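PDB 4Q0Y: uncharacterized protein from Clostridium sporogenes, which is of unknown function but adopts a hot dog, thioesterase-like fold, from which no activity can yet be inferred with confidence. Local coordinates for residues Asn44-Ser49 / Ile104-Thr109; Lys40-Ser45 / Lys117-Ile122. All coordinates share one frame; numbering follows the deposited sequence.

Interaction 1 (Asn44-Ser49 / Ile104-Thr109); sequences NSLDTS and IIFSGT
The CD1 methyl of Leu46 butts against the edge of the Phe106 ring, the two side chains reaching across from their own sides; the methyl sits in the ring plane, with Leu46 CD1 3.8 Å from Phe106 CZ and 4.1 Å from Phe106 CE1. The contact is therefore not a CH-pi interaction over the face. The other branch of the leucine serves a second neighbour, Leu46 CD2 lying 4.4 Å from Ile104 CD1. Leu46 thus divides its two methyls between two residues that project from the same face of strand 102-106. Its CG stands beside the backbone N and anti to the carbonyl carbon (chi1 -60°), which directs the fork at the strand. No hydrogen bond spans the contact; it is apolar packing that buries 102 Å² in all. In the hot dog fold an antiparallel sheet wraps around a central helix, to which helix 33-44 probably corresponds, and Leu46 belongs to the loop by which the chain leaves that helix for strand 52-55. Ile52 and Tyr113 also pack on Leu46, while the Phe106 ring makes an edge-to-face contact with Phe89. One shell further out, the loop is tied by Thr48 N to Ser45 O at 3.2 Å, and Asp47 OD1 bonds the hydroxyl of Tyr113. Beyond Phe106 the strand turns through a type II beta turn to Thr109, with Gly108 at positive phi (77°). Thr109 OG1 donates to Phe106 O over 2.7 Å, tilted 32° from the carbonyl plane, reinforcing the weak backbone bond from Thr109 N to the same oxygen.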
ATOM      1  N   ASN B  44      -3.097   6.375   3.042  1.00 15.36           N
ATOM      2  CA  ASN B  44      -1.775   7.023   2.924  1.00 15.97           C
ATOM      3  C   ASN B  44      -1.487   7.682   1.561  1.00 18.37           C
ATOM      4  O   ASN B  44      -0.458   8.345   1.418  1.00 20.54           O
ATOM      5  CB  ASN B  44      -0.644   6.038   3.230  1.00 17.95           C
ATOM      6  CG  ASN B  44      -0.456   5.796   4.713  1.00 20.28           C
ATOM      7  OD1 ASN B  44      -0.790   6.645   5.547  1.00 23.45           O
ATOM      8  ND2 ASN B  44       0.167   4.696   5.040  1.00 18.11           N
ATOM      9  N   SER B  45      -2.355   7.472   0.576  1.00 17.37           N
ATOM     10  CA  SER B  45      -2.142   7.996  -0.759  1.00 18.73           C
ATOM     11  C   SER B  45      -3.183   9.040  -1.188  1.00 17.08           C
ATOM     12  O   SER B  45      -3.156   9.473  -2.354  1.00 18.90           O
ATOM     13  CB  SER B  45      -2.045   6.823  -1.729  1.00 20.18           C
ATOM     14  OG  SER B  45      -3.283   6.230  -1.916  1.00 24.18           O
ATOM     15  N   LEU B  46      -3.979   9.552  -0.243  1.00 17.02           N
ATOM     16  CA  LEU B  46      -5.038  10.526  -0.572  1.00 19.43           C
ATOM     17  C   LEU B  46      -4.527  11.788  -1.254  1.00 20.31           C
ATOM     18  O   LEU B  46      -5.181  12.280  -2.161  1.00 19.47           O
ATOM     19  CB  LEU B  46      -5.843  10.936   0.668  1.00 22.22           C
ATOM     20  CG  LEU B  46      -6.574   9.825   1.409  1.00 20.00           C
ATOM     21  CD1 LEU B  46      -7.150  10.374   2.713  1.00 24.00           C
ATOM     22  CD2 LEU B  46      -7.640   9.209   0.537  1.00 18.87           C
ATOM     23  N   ASP B  47      -3.362  12.287  -0.838  1.00 21.83           N
ATOM     24  CA  ASP B  47      -2.784  13.536  -1.391  1.00 25.14           C
ATOM     25  C   ASP B  47      -1.660  13.325  -2.401  1.00 26.86           C
ATOM     26  O   ASP B  47      -1.116  14.315  -2.931  1.00 28.17           O
ATOM     27  CB  ASP B  47      -2.251  14.411  -0.243  1.00 28.40           C
ATOM     28  CG  ASP B  47      -3.354  14.900   0.683  1.00 34.03           C
ATOM     29  OD1 ASP B  47      -4.413  15.327   0.180  1.00 31.51           O
ATOM     30  OD2 ASP B  47      -3.149  14.881   1.912  1.00 39.51           O
ATOM     31  N   THR B  48      -1.305  12.073  -2.691  1.00 24.77           N
ATOM     32  CA  THR B  48      -0.149  11.751  -3.548  1.00 27.87           C
ATOM     33  C   THR B  48      -0.434  10.779  -4.695  1.00 32.15           C
ATOM     34  O   THR B  48       0.509  10.312  -5.334  1.00 45.45           O
ATOM     35  CB  THR B  48       0.988  11.165  -2.689  1.00 27.82           C
ATOM     36  OG1 THR B  48       0.514   9.998  -2.010  1.00 26.79           O
ATOM     37  CG2 THR B  48       1.471  12.185  -1.672  1.00 29.10           C
ATOM     38  N   SER B  49      -1.701  10.501  -4.989  1.00 26.00           N
ATOM     39  CA  SER B  49      -2.072   9.541  -6.033  1.00 27.11           C
ATOM     40  C   SER B  49      -2.740  10.277  -7.196  1.00 25.14           C
ATOM     41  O   SER B  49      -3.537  11.170  -6.980  1.00 26.63           O
ATOM     42  CB  SER B  49      -3.007   8.503  -5.459  1.00 26.38           C
ATOM     43  OG  SER B  49      -3.602   7.748  -6.501  1.00 28.72           O
ATOM     44  N   ILE B 104     -14.657   9.647  -0.071  1.00 14.70           N
ATOM     45  CA  ILE B 104     -14.339   9.566   1.355  1.00 15.36           C
ATOM     46  C   ILE B 104     -14.489  10.980   1.932  1.00 15.40           C
ATOM     47  O   ILE B 104     -13.892  11.915   1.398  1.00 17.15           O
ATOM     48  CB  ILE B 104     -12.911   9.040   1.592  1.00 16.78           C
ATOM     49  CG1 ILE B 104     -12.833   7.573   1.125  1.00 15.95           C
ATOM     50  CG2 ILE B 104     -12.509   9.192   3.071  1.00 18.67           C
ATOM     51  CD1 ILE B 104     -11.430   7.012   1.042  1.00 18.08           C
ATOM     52  N   ILE B 105     -15.303  11.127   2.981  1.00 14.02           N
ATOM     53  CA  ILE B 105     -15.532  12.409   3.642  1.00 15.23           C
ATOM     54  C   ILE B 105     -15.080  12.262   5.094  1.00 13.31           C
ATOM     55  O   ILE B 105     -15.428  11.297   5.749  1.00 14.26           O
ATOM     56  CB  ILE B 105     -17.033  12.792   3.602  1.00 15.17           C
ATOM     57  CG1 ILE B 105     -17.549  12.893   2.154  1.00 17.58           C
ATOM     58  CG2 ILE B 105     -17.300  14.093   4.370  1.00 15.91           C
ATOM     59  CD1 ILE B 105     -19.064  12.895   2.058  1.00 19.75           C
ATOM     60  N   PHE B 106     -14.343  13.240   5.596  1.00 14.16           N
ATOM     61  CA  PHE B 106     -13.885  13.202   6.996  1.00 12.90           C
ATOM     62  C   PHE B 106     -14.992  13.829   7.838  1.00 13.32           C
ATOM     63  O   PHE B 106     -15.290  15.004   7.678  1.00 14.27           O
ATOM     64  CB  PHE B 106     -12.549  13.924   7.144  1.00 13.38           C
ATOM     65  CG  PHE B 106     -11.378  13.127   6.637  1.00 13.99           C
ATOM     66  CD1 PHE B 106     -11.160  12.974   5.280  1.00 15.15           C
ATOM     67  CD2 PHE B 106     -10.520  12.488   7.515  1.00 13.04           C
ATOM     68  CE1 PHE B 106     -10.115  12.206   4.806  1.00 13.85           C
ATOM     69  CE2 PHE B 106      -9.459  11.716   7.049  1.00 14.20           C
ATOM     70  CZ  PHE B 106      -9.243  11.590   5.693  1.00 15.02           C
ATOM     71  N   SER B 107     -15.609  13.024   8.707  1.00 13.57           N
ATOM     72  CA  SER B 107     -16.738  13.417   9.561  1.00 13.48           C
ATOM     73  C   SER B 107     -16.379  14.629  10.411  1.00 13.54           C
ATOM     74  O   SER B 107     -15.271  14.698  10.966  1.00 15.86           O
ATOM     75  CB  SER B 107     -17.148  12.273  10.508  1.00 15.58           C
ATOM     76  OG  SER B 107     -18.230  12.676  11.344  1.00 18.84           O
ATOM     77  N   GLY B 108     -17.300  15.586  10.483  1.00 12.83           N
ATOM     78  CA  GLY B 108     -17.107  16.807  11.231  1.00 14.70           C
ATOM     79  C   GLY B 108     -16.220  17.836  10.543  1.00 14.34           C
ATOM     80  O   GLY B 108     -15.807  18.799  11.184  1.00 18.04           O
ATOM     81  N   THR B 109     -15.951  17.627   9.236  1.00 14.02           N
ATOM     82  CA  THR B 109     -15.146  18.524   8.420  1.00 14.90           C
ATOM     83  C   THR B 109     -15.691  18.614   6.991  1.00 14.98           C
ATOM     84  O   THR B 109     -16.556  17.849   6.581  1.00 15.17           O
ATOM     85  CB  THR B 109     -13.657  18.071   8.298  1.00 15.52           C
ATOM     86  OG1 THR B 109     -13.529  17.079   7.285  1.00 17.93           O
ATOM     87  CG2 THR B 109     -13.082  17.533   9.609  1.00 16.60           C
TER

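Interaction 2 (Lys40-Ser45 / Lys117-Ile122); sequences KVIMNS and KNNTNI
With chi1 at -70°, Ile42 holds CG1 beside its backbone N and places CD1 against helix 117-126, while Asn119, at a similar chi1 of -78°, brings its amide to the flank of that isoleucine. The two side chains run antiparallel alongside one another, leaving Asn119 OD1 3.6 Å from Ile42 CG1, a van der Waals contact of oxygen on methylene. One turn along, Ile42 CD1 reaches Ile122 CG2 at 3.9 Å. Helix 33-44, which packs on the sheet, is thereby joined to the C-terminal helix 117-126 by one isoleucine laid against an i, i+3 pair, and the backbones are nearest at Ile42 and Asn119, whose CA atoms are 7.6 Å apart. The polar part of the junction runs through a bound water, which donates to Asn119 OD1 at 3.0 Å and to Ser45 OG at 2.9 Å. Ser45 OG also lies 2.9 Å from Val41 O and 3.1 Å from Ile42 O, and its single proton may go to either carbonyl. On the same amide, Asn119 ND2 makes a weak hydrogen bond to Gly51 O, while OD1 is the atom that accepts from the water.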
ATOM      1  N   LYS B  40      -5.296   0.827   4.175  1.00 14.01           N
ATOM      2  CA  LYS B  40      -4.136   1.636   4.617  1.00 14.02           C
ATOM      3  C   LYS B  40      -3.497   2.356   3.437  1.00 13.52           C
ATOM      4  O   LYS B  40      -3.189   3.546   3.521  1.00 15.28           O
ATOM      5  CB  LYS B  40      -3.080   0.774   5.321  1.00 15.39           C
ATOM      6  CG  LYS B  40      -1.899   1.579   5.868  1.00 19.29           C
ATOM      7  CD  LYS B  40      -0.802   0.674   6.435  1.00 23.11           C
ATOM      8  CE  LYS B  40       0.451   0.664   5.595  1.00 28.26           C
ATOM      9  NZ  LYS B  40       1.556  -0.088   6.251  1.00 28.79           N
ATOM     10  N   VAL B  41      -3.247   1.608   2.366  1.00 15.26           N
ATOM     11  CA  VAL B  41      -2.572   2.135   1.189  1.00 17.60           C
ATOM     12  C   VAL B  41      -3.368   3.316   0.603  1.00 16.81           C
ATOM     13  O   VAL B  41      -2.791   4.364   0.313  1.00 18.32           O
ATOM     14  CB  VAL B  41      -2.316   1.033   0.145  1.00 18.95           C
ATOM     15  CG1 VAL B  41      -1.904   1.608  -1.203  1.00 20.92           C
ATOM     16  CG2 VAL B  41      -1.231   0.080   0.671  1.00 21.94           C
ATOM     17  N   ILE B  42      -4.690   3.154   0.490  1.00 17.09           N
ATOM     18  CA  ILE B  42      -5.566   4.256   0.037  1.00 17.52           C
ATOM     19  C   ILE B  42      -5.449   5.472   0.961  1.00 16.85           C
ATOM     20  O   ILE B  42      -5.208   6.589   0.475  1.00 17.03           O
ATOM     21  CB  ILE B  42      -7.041   3.809  -0.076  1.00 17.80           C
ATOM     22  CG1 ILE B  42      -7.164   2.849  -1.257  1.00 21.61           C
ATOM     23  CG2 ILE B  42      -7.980   5.025  -0.207  1.00 16.55           C
ATOM     24  CD1 ILE B  42      -8.472   2.096  -1.304  1.00 22.47           C
HETATM   25  N   MSE B  43      -5.568   5.247   2.274  1.00 17.25           N
HETATM   26  CA  MSE B  43      -5.532   6.338   3.261  1.00 17.68           C
HETATM   27  C   MSE B  43      -4.210   7.085   3.242  1.00 18.90           C
HETATM   28  O   MSE B  43      -4.198   8.314   3.392  1.00 21.03           O
HETATM   29  CB  MSE B  43      -5.872   5.878   4.676  1.00 17.33           C
HETATM   30  CG  MSE B  43      -7.317   5.379   4.819  1.00 16.91           C
HETATM   31 SE   MSE B  43      -8.660   6.770   4.417  0.75 18.08          SE
HETATM   32  CE  MSE B  43      -8.133   8.002   5.861  1.00 23.60           C
ATOM     33  N   ASN B  44      -3.097   6.375   3.042  1.00 15.36           N
ATOM     34  CA  ASN B  44      -1.775   7.023   2.924  1.00 15.97           C
ATOM     35  C   ASN B  44      -1.487   7.682   1.561  1.00 18.37           C
ATOM     36  O   ASN B  44      -0.458   8.345   1.418  1.00 20.54           O
ATOM     37  CB  ASN B  44      -0.644   6.038   3.230  1.00 17.95           C
ATOM     38  CG  ASN B  44      -0.456   5.796   4.713  1.00 20.28           C
ATOM     39  OD1 ASN B  44      -0.790   6.645   5.547  1.00 23.45           O
ATOM     40  ND2 ASN B  44       0.167   4.696   5.040  1.00 18.11           N
ATOM     41  N   SER B  45      -2.355   7.472   0.576  1.00 17.37           N
ATOM     42  CA  SER B  45      -2.142   7.996  -0.759  1.00 18.73           C
ATOM     43  C   SER B  45      -3.183   9.040  -1.188  1.00 17.08           C
ATOM     44  O   SER B  45      -3.156   9.473  -2.354  1.00 18.90           O
ATOM     45  CB  SER B  45      -2.045   6.823  -1.729  1.00 20.18           C
ATOM     46  OG  SER B  45      -3.283   6.230  -1.916  1.00 24.18           O
ATOM     47  N   LYS B 117     -11.859   4.713 -10.734  1.00 18.62           N
ATOM     48  CA  LYS B 117     -12.322   3.319 -10.885  1.00 20.95           C
ATOM     49  C   LYS B 117     -11.398   2.259 -10.258  1.00 20.64           C
ATOM     50  O   LYS B 117     -11.900   1.343  -9.626  1.00 21.42           O
ATOM     51  CB  LYS B 117     -12.598   2.980 -12.334  1.00 23.80           C
ATOM     52  CG  LYS B 117     -13.800   3.697 -12.884  1.00 27.84           C
ATOM     53  CD  LYS B 117     -14.028   3.334 -14.346  1.00 34.86           C
ATOM     54  CE  LYS B 117     -15.205   4.104 -14.896  1.00 40.34           C
ATOM     55  NZ  LYS B 117     -15.399   3.924 -16.357  1.00 49.54           N
ATOM     56  N   ASN B 118     -10.079   2.399 -10.440  1.00 21.45           N
ATOM     57  CA  ASN B 118      -9.072   1.492  -9.818  1.00 23.63           C
ATOM     58  C   ASN B 118      -9.225   1.384  -8.291  1.00 21.70           C
ATOM     59  O   ASN B 118      -9.328   0.274  -7.703  1.00 20.73           O
ATOM     60  CB  ASN B 118      -7.619   1.919 -10.179  1.00 25.76           C
ATOM     61  CG  ASN B 118      -7.221   1.588 -11.614  1.00 33.47           C
ATOM     62  OD1 ASN B 118      -7.899   0.855 -12.342  1.00 34.77           O
ATOM     63  ND2 ASN B 118      -6.072   2.121 -12.021  1.00 38.16           N
ATOM     64  N   ASN B 119      -9.297   2.545  -7.647  1.00 18.62           N
ATOM     65  CA  ASN B 119      -9.525   2.612  -6.207  1.00 17.14           C
ATOM     66  C   ASN B 119     -10.895   2.108  -5.772  1.00 15.17           C
ATOM     67  O   ASN B 119     -11.019   1.436  -4.736  1.00 15.79           O
ATOM     68  CB  ASN B 119      -9.268   4.029  -5.685  1.00 19.13           C
ATOM     69  CG  ASN B 119      -7.789   4.295  -5.556  1.00 23.46           C
ATOM     70  OD1 ASN B 119      -7.116   3.609  -4.777  1.00 27.41           O
ATOM     71  ND2 ASN B 119      -7.276   5.253  -6.301  1.00 24.36           N
ATOM     72  N   THR B 120     -11.921   2.417  -6.552  1.00 16.37           N
ATOM     73  CA  THR B 120     -13.267   1.898  -6.292  1.00 15.79           C
ATOM     74  C   THR B 120     -13.286   0.371  -6.299  1.00 16.94           C
ATOM     75  O   THR B 120     -13.926  -0.220  -5.429  1.00 16.93           O
ATOM     76  CB  THR B 120     -14.277   2.472  -7.306  1.00 18.63           C
ATOM     77  OG1 THR B 120     -14.412   3.860  -7.037  1.00 17.01           O
ATOM     78  CG2 THR B 120     -15.662   1.819  -7.203  1.00 19.68           C
ATOM     79  N   ASN B 121     -12.577  -0.242  -7.241  1.00 17.50           N
ATOM     80  CA  ASN B 121     -12.505  -1.701  -7.337  1.00 19.96           C
ATOM     81  C   ASN B 121     -11.885  -2.298  -6.055  1.00 17.90           C
ATOM     82  O   ASN B 121     -12.390  -3.290  -5.502  1.00 17.46           O
ATOM     83  CB  ASN B 121     -11.747  -2.112  -8.618  1.00 24.02           C
ATOM     84  CG  ASN B 121     -12.496  -1.737  -9.910  1.00 29.52           C
ATOM     85  OD1 ASN B 121     -13.699  -1.445  -9.913  1.00 34.60           O
ATOM     86  ND2 ASN B 121     -11.774  -1.738 -11.012  1.00 34.78           N
ATOM     87  N   ILE B 122     -10.844  -1.638  -5.545  1.00 15.86           N
ATOM     88  CA  ILE B 122     -10.201  -2.039  -4.278  1.00 18.15           C
ATOM     89  C   ILE B 122     -11.189  -1.859  -3.098  1.00 15.86           C
ATOM     90  O   ILE B 122     -11.308  -2.744  -2.251  1.00 15.94           O
ATOM     91  CB  ILE B 122      -8.877  -1.274  -4.041  1.00 18.72           C
ATOM     92  CG1 ILE B 122      -7.851  -1.638  -5.120  1.00 22.77           C
ATOM     93  CG2 ILE B 122      -8.309  -1.549  -2.643  1.00 18.61           C
ATOM     94  CD1 ILE B 122      -6.703  -0.656  -5.215  1.00 26.60           C
TER
HETATM   95  O   HOH W   1      -4.413   4.431  -3.836  1.00 31.15           O

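In the fold
Interactions 1 and 2 share Asn44 and Ser45, where helix 33-44 runs out into the loop, and their centres lie 11 Å apart. They are in direct contact: selenomethionine Met43 CE packs on Phe106 CZ at 3.8 Å, and Ile42 CG2 is 4.2 Å from Ile104 CD1. Ile42 therefore serves both neighbours, CG2 facing strand 102-106 and CG1 with CD1 facing helix 117-126. Interaction 1 is buried and purely apolar across its segments, whereas interaction 2 is partly buried and includes a water bridge. A bound cadmium ion lies about 14 Å from the Phe106 side chain and one about 12 Å from that of Ile42, so neither side chain is a ligand of these ions.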